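Local coordinates for protein neuraminidase (PDB 4GDI) that is a bat influenza A neuraminidase-like surface glycoprotein that may cleave terminal sialic acid from glycoconjugates, though its putative active site has diverged, at residues I162-I176 with W187-S200. Residues are numbered along the deposited sequence; the frame is centred on the assembly and turned at random.
Sequences IVSDGPNVNQSVHRI and WKQLNTTGINFEYS. With NAG (2-acetamido-2-deoxy-beta-D-glucopyranose), chain P; NAG (2-acetamido-2-deoxy-beta-D-glucopyranose), chain G; FUC (alpha-L-fucopyranose), chain B.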
loop_
_atom_site.group_PDB
_atom_site.type_symbol
_atom_site.label_atom_id
_atom_site.label_comp_id
_atom_site.label_asym_id
_atom_site.label_seq_id
_atom_site.Cartn_x
_atom_site.Cartn_y
_atom_site.Cartn_z
ATOM N N ILE A 162 -19.067 3.322 -27.323
ATOM C CA ILE A 162 -20.419 3.702 -27.709
ATOM C C ILE A 162 -20.931 4.782 -26.758
ATOM O O ILE A 162 -20.941 4.591 -25.549
ATOM C CB ILE A 162 -21.401 2.505 -27.658
ATOM C CG1 ILE A 162 -20.856 1.312 -28.464
ATOM C CG2 ILE A 162 -22.763 2.908 -28.188
ATOM C CD1 ILE A 162 -20.488 1.649 -29.870
ATOM N N VAL A 163 -21.341 5.916 -27.314
ATOM C CA VAL A 163 -21.947 6.987 -26.529
ATOM C C VAL A 163 -23.412 7.174 -26.935
ATOM O O VAL A 163 -23.729 7.200 -28.125
ATOM C CB VAL A 163 -21.206 8.314 -26.762
ATOM C CG1 VAL A 163 -21.919 9.454 -26.061
ATOM C CG2 VAL A 163 -19.758 8.209 -26.293
ATOM N N SER A 164 -24.301 7.312 -25.953
ATOM C CA SER A 164 -25.727 7.488 -26.237
ATOM C C SER A 164 -26.214 8.862 -25.780
ATOM O O SER A 164 -25.671 9.445 -24.838
ATOM C CB SER A 164 -26.556 6.390 -25.578
ATOM O OG SER A 164 -26.129 5.110 -26.003
ATOM N N ASP A 165 -27.241 9.360 -26.464
ATOM C CA ASP A 165 -27.764 10.714 -26.269
ATOM C C ASP A 165 -29.273 10.638 -26.458
ATOM O O ASP A 165 -29.792 9.637 -26.966
ATOM C CB ASP A 165 -27.141 11.649 -27.302
ATOM C CG ASP A 165 -27.322 13.131 -26.970
ATOM O OD1 ASP A 165 -28.132 13.483 -26.084
ATOM O OD2 ASP A 165 -26.658 13.950 -27.643
ATOM N N GLY A 166 -29.988 11.675 -26.037
ATOM C CA GLY A 166 -31.434 11.709 -26.193
ATOM C C GLY A 166 -32.195 11.387 -24.920
ATOM O O GLY A 166 -31.882 10.422 -24.235
ATOM N N PRO A 167 -33.228 12.192 -24.600
ATOM C CA PRO A 167 -33.968 12.045 -23.337
ATOM C C PRO A 167 -34.872 10.822 -23.246
ATOM O O PRO A 167 -35.215 10.414 -22.143
ATOM C CB PRO A 167 -34.843 13.306 -23.295
ATOM C CG PRO A 167 -34.969 13.735 -24.708
ATOM C CD PRO A 167 -33.650 13.392 -25.341
ATOM N N ASN A 168 -35.268 10.250 -24.375
ATOM C CA ASN A 168 -36.231 9.155 -24.347
ATOM C C ASN A 168 -35.771 7.892 -25.056
ATOM O O ASN A 168 -35.244 7.946 -26.164
ATOM C CB ASN A 168 -37.557 9.627 -24.940
ATOM C CG ASN A 168 -38.113 10.825 -24.206
ATOM O OD1 ASN A 168 -38.307 11.888 -24.793
ATOM N ND2 ASN A 168 -38.354 10.664 -22.906
ATOM N N VAL A 169 -36.006 6.751 -24.414
ATOM C CA VAL A 169 -35.586 5.473 -24.964
ATOM C C VAL A 169 -36.266 5.161 -26.299
ATOM O O VAL A 169 -35.815 4.268 -27.018
ATOM C CB VAL A 169 -35.847 4.314 -23.987
ATOM C CG1 VAL A 169 -35.157 4.569 -22.655
ATOM C CG2 VAL A 169 -37.342 4.088 -23.796
ATOM N N ASN A 170 -37.343 5.881 -26.629
ATOM C CA ASN A 170 -38.053 5.648 -27.891
ATOM C C ASN A 170 -37.551 6.523 -29.030
ATOM O O ASN A 170 -38.004 6.400 -30.166
ATOM C CB ASN A 170 -39.579 5.782 -27.728
ATOM C CG ASN A 170 -40.018 7.178 -27.305
ATOM O OD1 ASN A 170 -39.294 8.157 -27.483
ATOM N ND2 ASN A 170 -41.234 7.269 -26.754
ATOM N N GLN A 171 -36.599 7.398 -28.733
ATOM C CA GLN A 171 -35.879 8.095 -29.794
ATOM C C GLN A 171 -34.431 8.366 -29.388
ATOM O O GLN A 171 -33.963 9.505 -29.418
ATOM C CB GLN A 171 -36.595 9.393 -30.180
ATOM C CG GLN A 171 -37.083 10.198 -28.996
ATOM C CD GLN A 171 -37.836 11.444 -29.415
ATOM O OE1 GLN A 171 -37.706 11.913 -30.550
ATOM N NE2 GLN A 171 -38.636 11.984 -28.502
ATOM N N SER A 172 -33.722 7.306 -29.018
ATOM C CA SER A 172 -32.341 7.437 -28.578
ATOM C C SER A 172 -31.385 7.554 -29.752
ATOM O O SER A 172 -31.674 7.094 -30.857
ATOM C CB SER A 172 -31.951 6.247 -27.704
ATOM O OG SER A 172 -32.190 5.025 -28.373
ATOM N N VAL A 173 -30.239 8.179 -29.504
ATOM C CA VAL A 173 -29.189 8.296 -30.507
ATOM C C VAL A 173 -27.945 7.571 -29.983
ATOM O O VAL A 173 -27.634 7.658 -28.802
ATOM C CB VAL A 173 -28.881 9.774 -30.812
ATOM C CG1 VAL A 173 -27.724 9.896 -31.794
ATOM C CG2 VAL A 173 -30.125 10.459 -31.365
ATOM N N HIS A 174 -27.264 6.838 -30.858
ATOM C CA HIS A 174 -26.097 6.052 -30.467
ATOM C C HIS A 174 -24.977 6.262 -31.473
ATOM O O HIS A 174 -25.179 6.157 -32.676
ATOM C CB HIS A 174 -26.482 4.578 -30.357
ATOM C CG HIS A 174 -27.683 4.359 -29.502
ATOM N ND1 HIS A 174 -27.629 4.406 -28.122
ATOM C CD2 HIS A 174 -28.987 4.187 -29.820
ATOM C CE1 HIS A 174 -28.839 4.228 -27.632
ATOM N NE2 HIS A 174 -29.684 4.087 -28.643
ATOM N N ARG A 175 -23.806 6.613 -30.960
ATOM C CA ARG A 175 -22.653 6.887 -31.797
ATOM C C ARG A 175 -21.448 6.052 -31.369
ATOM O O ARG A 175 -21.230 5.836 -30.177
ATOM C CB ARG A 175 -22.271 8.358 -31.663
ATOM C CG ARG A 175 -23.302 9.324 -32.183
ATOM C CD ARG A 175 -22.814 10.753 -32.040
ATOM N NE ARG A 175 -23.682 11.680 -32.751
ATOM C CZ ARG A 175 -23.448 12.980 -32.882
ATOM N NH1 ARG A 175 -22.359 13.525 -32.344
ATOM N NH2 ARG A 175 -24.309 13.733 -33.558
ATOM N N ILE A 176 -20.667 5.596 -32.346
ATOM C CA ILE A 176 -19.344 5.070 -32.074
ATOM C C ILE A 176 -18.366 6.228 -32.139
ATOM O O ILE A 176 -18.344 6.972 -33.123
ATOM C CB ILE A 176 -18.885 4.056 -33.123
ATOM C CG1 ILE A 176 -19.877 2.910 -33.237
ATOM C CG2 ILE A 176 -17.497 3.521 -32.743
ATOM C CD1 ILE A 176 -19.586 1.984 -34.397
ATOM N N TRP A 187 -16.341 10.107 -35.476
ATOM C CA TRP A 187 -17.441 9.366 -34.912
ATOM C C TRP A 187 -18.446 9.051 -36.003
ATOM O O TRP A 187 -18.449 9.665 -37.072
ATOM C CB TRP A 187 -18.079 10.132 -33.751
ATOM C CG TRP A 187 -18.532 11.518 -34.095
ATOM C CD1 TRP A 187 -17.817 12.669 -33.970
ATOM C CD2 TRP A 187 -19.812 11.894 -34.608
ATOM N NE1 TRP A 187 -18.567 13.742 -34.383
ATOM C CE2 TRP A 187 -19.798 13.291 -34.778
ATOM C CE3 TRP A 187 -20.966 11.185 -34.944
ATOM C CZ2 TRP A 187 -20.894 13.992 -35.262
ATOM C CZ3 TRP A 187 -22.051 11.880 -35.426
ATOM C CH2 TRP A 187 -22.010 13.269 -35.583
ATOM N N LYS A 188 -19.282 8.066 -35.724
ATOM C CA LYS A 188 -20.234 7.569 -36.688
ATOM C C LYS A 188 -21.544 7.372 -35.927
ATOM O O LYS A 188 -21.581 6.688 -34.907
ATOM C CB LYS A 188 -19.695 6.261 -37.281
ATOM C CG LYS A 188 -20.704 5.379 -38.007
ATOM C CD LYS A 188 -21.096 5.940 -39.342
ATOM C CE LYS A 188 -20.415 5.202 -40.485
ATOM N NZ LYS A 188 -18.960 5.504 -40.573
ATOM N N GLN A 189 -22.609 8.022 -36.374
ATOM C CA GLN A 189 -23.902 7.814 -35.739
ATOM C C GLN A 189 -24.501 6.547 -36.324
ATOM O O GLN A 189 -24.596 6.410 -37.529
ATOM C CB GLN A 189 -24.823 9.018 -35.959
ATOM C CG GLN A 189 -26.103 8.990 -35.140
ATOM C CD GLN A 189 -26.727 10.375 -35.006
ATOM O OE1 GLN A 189 -26.102 11.311 -34.487
ATOM N NE2 GLN A 189 -27.959 10.514 -35.484
ATOM N N LEU A 190 -24.854 5.599 -35.467
ATOM C CA LEU A 190 -25.456 4.351 -35.919
ATOM C C LEU A 190 -26.914 4.568 -36.333
ATOM O O LEU A 190 -27.624 5.347 -35.707
ATOM C CB LEU A 190 -25.421 3.324 -34.791
ATOM C CG LEU A 190 -24.035 3.029 -34.236
ATOM C CD1 LEU A 190 -24.133 2.039 -33.080
ATOM C CD2 LEU A 190 -23.156 2.514 -35.339
ATOM N N ASN A 191 -27.363 3.864 -37.369
ATOM C CA ASN A 191 -28.789 3.835 -37.697
ATOM C C ASN A 191 -29.511 2.822 -36.817
ATOM O O ASN A 191 -29.477 1.617 -37.069
ATOM C CB ASN A 191 -29.026 3.535 -39.189
ATOM C CG ASN A 191 -30.515 3.466 -39.542
ATOM O OD1 ASN A 191 -31.373 3.736 -38.697
ATOM N ND2 ASN A 191 -30.823 3.090 -40.786
ATOM N N THR A 192 -30.164 3.322 -35.777
ATOM C CA THR A 192 -30.853 2.474 -34.803
ATOM C C THR A 192 -32.371 2.711 -34.820
ATOM O O THR A 192 -33.076 2.483 -33.823
ATOM C CB THR A 192 -30.310 2.721 -33.379
ATOM O OG1 THR A 192 -30.407 4.119 -33.058
ATOM C CG2 THR A 192 -28.844 2.275 -33.285
ATOM N N THR A 193 -32.868 3.133 -35.975
ATOM C CA THR A 193 -34.301 3.354 -36.170
ATOM C C THR A 193 -35.105 2.123 -35.765
ATOM O O THR A 193 -34.859 1.021 -36.242
ATOM C CB THR A 193 -34.602 3.719 -37.641
ATOM O OG1 THR A 193 -33.947 4.952 -37.967
ATOM C CG2 THR A 193 -36.097 3.872 -37.877
ATOM N N GLY A 194 -36.052 2.309 -34.852
ATOM C CA GLY A 194 -36.913 1.221 -34.426
ATOM C C GLY A 194 -36.440 0.458 -33.202
ATOM O O GLY A 194 -37.137 -0.433 -32.713
ATOM N N ILE A 195 -35.259 0.795 -32.691
ATOM C CA ILE A 195 -34.752 0.126 -31.501
ATOM C C ILE A 195 -34.091 1.111 -30.544
ATOM O O ILE A 195 -34.020 2.299 -30.821
ATOM C CB ILE A 195 -33.736 -1.005 -31.846
ATOM C CG1 ILE A 195 -32.395 -0.420 -32.312
ATOM C CG2 ILE A 195 -34.309 -1.947 -32.888
ATOM C CD1 ILE A 195 -31.261 -1.452 -32.352
ATOM N N ASN A 196 -33.604 0.578 -29.426
ATOM C CA ASN A 196 -32.851 1.318 -28.422
ATOM C C ASN A 196 -31.625 0.463 -28.091
ATOM O O ASN A 196 -31.735 -0.761 -28.042
ATOM C CB ASN A 196 -33.737 1.536 -27.181
ATOM C CG ASN A 196 -32.987 2.119 -26.006
ATOM O OD1 ASN A 196 -32.911 1.510 -24.942
ATOM N ND2 ASN A 196 -32.458 3.312 -26.178
ATOM N N PHE A 197 -30.475 1.095 -27.876
ATOM C CA PHE A 197 -29.201 0.373 -27.729
ATOM C C PHE A 197 -28.320 0.945 -26.612
ATOM O O PHE A 197 -27.301 1.594 -26.884
ATOM C CB PHE A 197 -28.422 0.415 -29.050
ATOM C CG PHE A 197 -27.403 -0.702 -29.196
ATOM C CD1 PHE A 197 -26.160 -0.621 -28.576
ATOM C CD2 PHE A 197 -27.697 -1.839 -29.957
ATOM C CE1 PHE A 197 -25.230 -1.655 -28.708
ATOM C CE2 PHE A 197 -26.775 -2.871 -30.089
ATOM C CZ PHE A 197 -25.540 -2.782 -29.464
ATOM N N GLU A 198 -28.732 0.722 -25.366
ATOM C CA GLU A 198 -28.026 1.225 -24.189
ATOM C C GLU A 198 -27.058 0.174 -23.633
ATOM O O GLU A 198 -27.156 -1.012 -23.954
ATOM C CB GLU A 198 -29.020 1.581 -23.073
ATOM C CG GLU A 198 -30.143 2.542 -23.484
ATOM C CD GLU A 198 -29.670 3.956 -23.746
ATOM O OE1 GLU A 198 -28.669 4.399 -23.136
ATOM O OE2 GLU A 198 -30.314 4.636 -24.569
ATOM N N TYR A 199 -26.149 0.628 -22.775
ATOM C CA TYR A 199 -25.313 -0.258 -21.976
ATOM C C TYR A 199 -24.452 -1.212 -22.813
ATOM O O TYR A 199 -24.273 -2.378 -22.437
ATOM C CB TYR A 199 -26.172 -1.108 -21.045
ATOM C CG TYR A 199 -27.226 -0.377 -20.252
ATOM C CD1 TYR A 199 -27.088 0.962 -19.919
ATOM C CD2 TYR A 199 -28.367 -1.049 -19.815
ATOM C CE1 TYR A 199 -28.061 1.613 -19.160
ATOM C CE2 TYR A 199 -29.349 -0.408 -19.071
ATOM C CZ TYR A 199 -29.186 0.919 -18.743
ATOM O OH TYR A 199 -30.157 1.545 -18.006
ATOM N N SER A 200 -23.921 -0.730 -23.933
ATOM C CA SER A 200 -23.044 -1.549 -24.758
ATOM C C SER A 200 -21.977 -2.197 -23.902
ATOM O O SER A 200 -21.288 -1.511 -23.153
ATOM C CB SER A 200 -22.335 -0.698 -25.821
ATOM O OG SER A 200 -23.253 -0.180 -26.751
HETATM C C1 NAG P . -41.384 8.485 -25.985
HETATM C C2 NAG P . -42.562 9.330 -26.474
HETATM C C3 NAG P . -42.668 10.610 -25.661
HETATM C C4 NAG P . -42.872 10.189 -24.215
HETATM C C5 NAG P . -41.640 9.401 -23.777
HETATM C C6 NAG P . -41.680 9.034 -22.292
HETATM C C7 NAG P . -43.518 9.396 -28.700
HETATM C C8 NAG P . -43.901 10.516 -29.623
HETATM N N2 NAG P . -42.481 9.624 -27.893
HETATM O O3 NAG P . -43.738 11.410 -26.114
HETATM O O4 NAG P . -43.093 11.317 -23.397
HETATM O O5 NAG P . -41.484 8.242 -24.586
HETATM O O6 NAG P . -42.684 8.085 -22.000
HETATM O O7 NAG P . -44.149 8.339 -28.709
HETATM C C1 NAG G . -32.206 2.672 -40.881
HETATM C C2 NAG G . -32.319 2.560 -42.395
HETATM C C3 NAG G . -33.637 1.943 -42.868
HETATM C C4 NAG G . -34.012 0.720 -42.033
HETATM C C5 NAG G . -33.792 0.981 -40.540
HETATM C C6 NAG G . -34.080 -0.269 -39.713
HETATM C C7 NAG G . -31.095 3.922 -43.932
HETATM C C8 NAG G . -30.841 5.274 -44.535
HETATM N N2 NAG G . -32.084 3.833 -43.046
HETATM O O3 NAG G . -33.373 1.519 -44.177
HETATM O O4 NAG G . -35.352 0.350 -42.285
HETATM O O5 NAG G . -32.453 1.390 -40.337
HETATM O O6 NAG G . -33.269 -1.317 -40.204
HETATM O O7 NAG G . -30.406 2.947 -44.249
HETATM C C1 FUC B . -33.314 -2.448 -39.318
HETATM C C2 FUC B . -32.281 -3.454 -39.807
HETATM C C3 FUC B . -30.900 -2.825 -39.683
HETATM C C4 FUC B . -30.683 -2.483 -38.216
HETATM C C5 FUC B . -31.779 -1.531 -37.738
HETATM C C6 FUC B . -31.625 -1.223 -36.247
HETATM O O2 FUC B . -32.552 -3.752 -41.154
HETATM O O3 FUC B . -29.901 -3.708 -40.132
HETATM O O4 FUC B . -30.740 -3.679 -37.470
HETATM O O5 FUC B . -33.052 -2.112 -37.969
HETATM O O HOH W 1 -32.651 4.643 -31.797
HETATM O O HOH W 2 -28.515 6.261 -33.315
#
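Ile162 lays CG1 against the small Ser200, 3.3 Å from its OG, at the start of the next propeller blade. Ser164 is short enough to let the His174 ring in beside it, its OG hydrogen-bonded to ND1 (2.7 Å). Ser172 OG makes the matching hydrogen bond to NE2; it also lies in the Asn196 amide plane and accepts a hydrogen bond from ND2 (2.8 Å). Asn196 spends the same ND2 on Glu198 OE2, while Arg146 pairs with the other carboxylate oxygen. Hydroxyls at both nitrogens thus fix the rotation of His174, and Phe197 CB sits over the ring face in a CH-pi contact, 3.9 Å from its centroid. In this six-bladed neuraminidase beta-propeller, strands 158-165, 173-180 and 183-189 belong to one antiparallel blade, and 190-199 leads across to the next. Leu190 N bonds to His174 O, and a water joins His174 N to Leu190 O. Arg175, extended from CG to NE, spreads its guanidinium flat on exposed Trp187 (planes 11° apart) in a cation-pi stack; side-on, NE (3.0 Å) and NH2 both donate to Gln189 OE1, in the guanidinium plane. Ile176 exchanges two backbone bonds with Lys188 and turns CD1 onto Leu190 CD2 (3.7 Å), both buried, branched side chains.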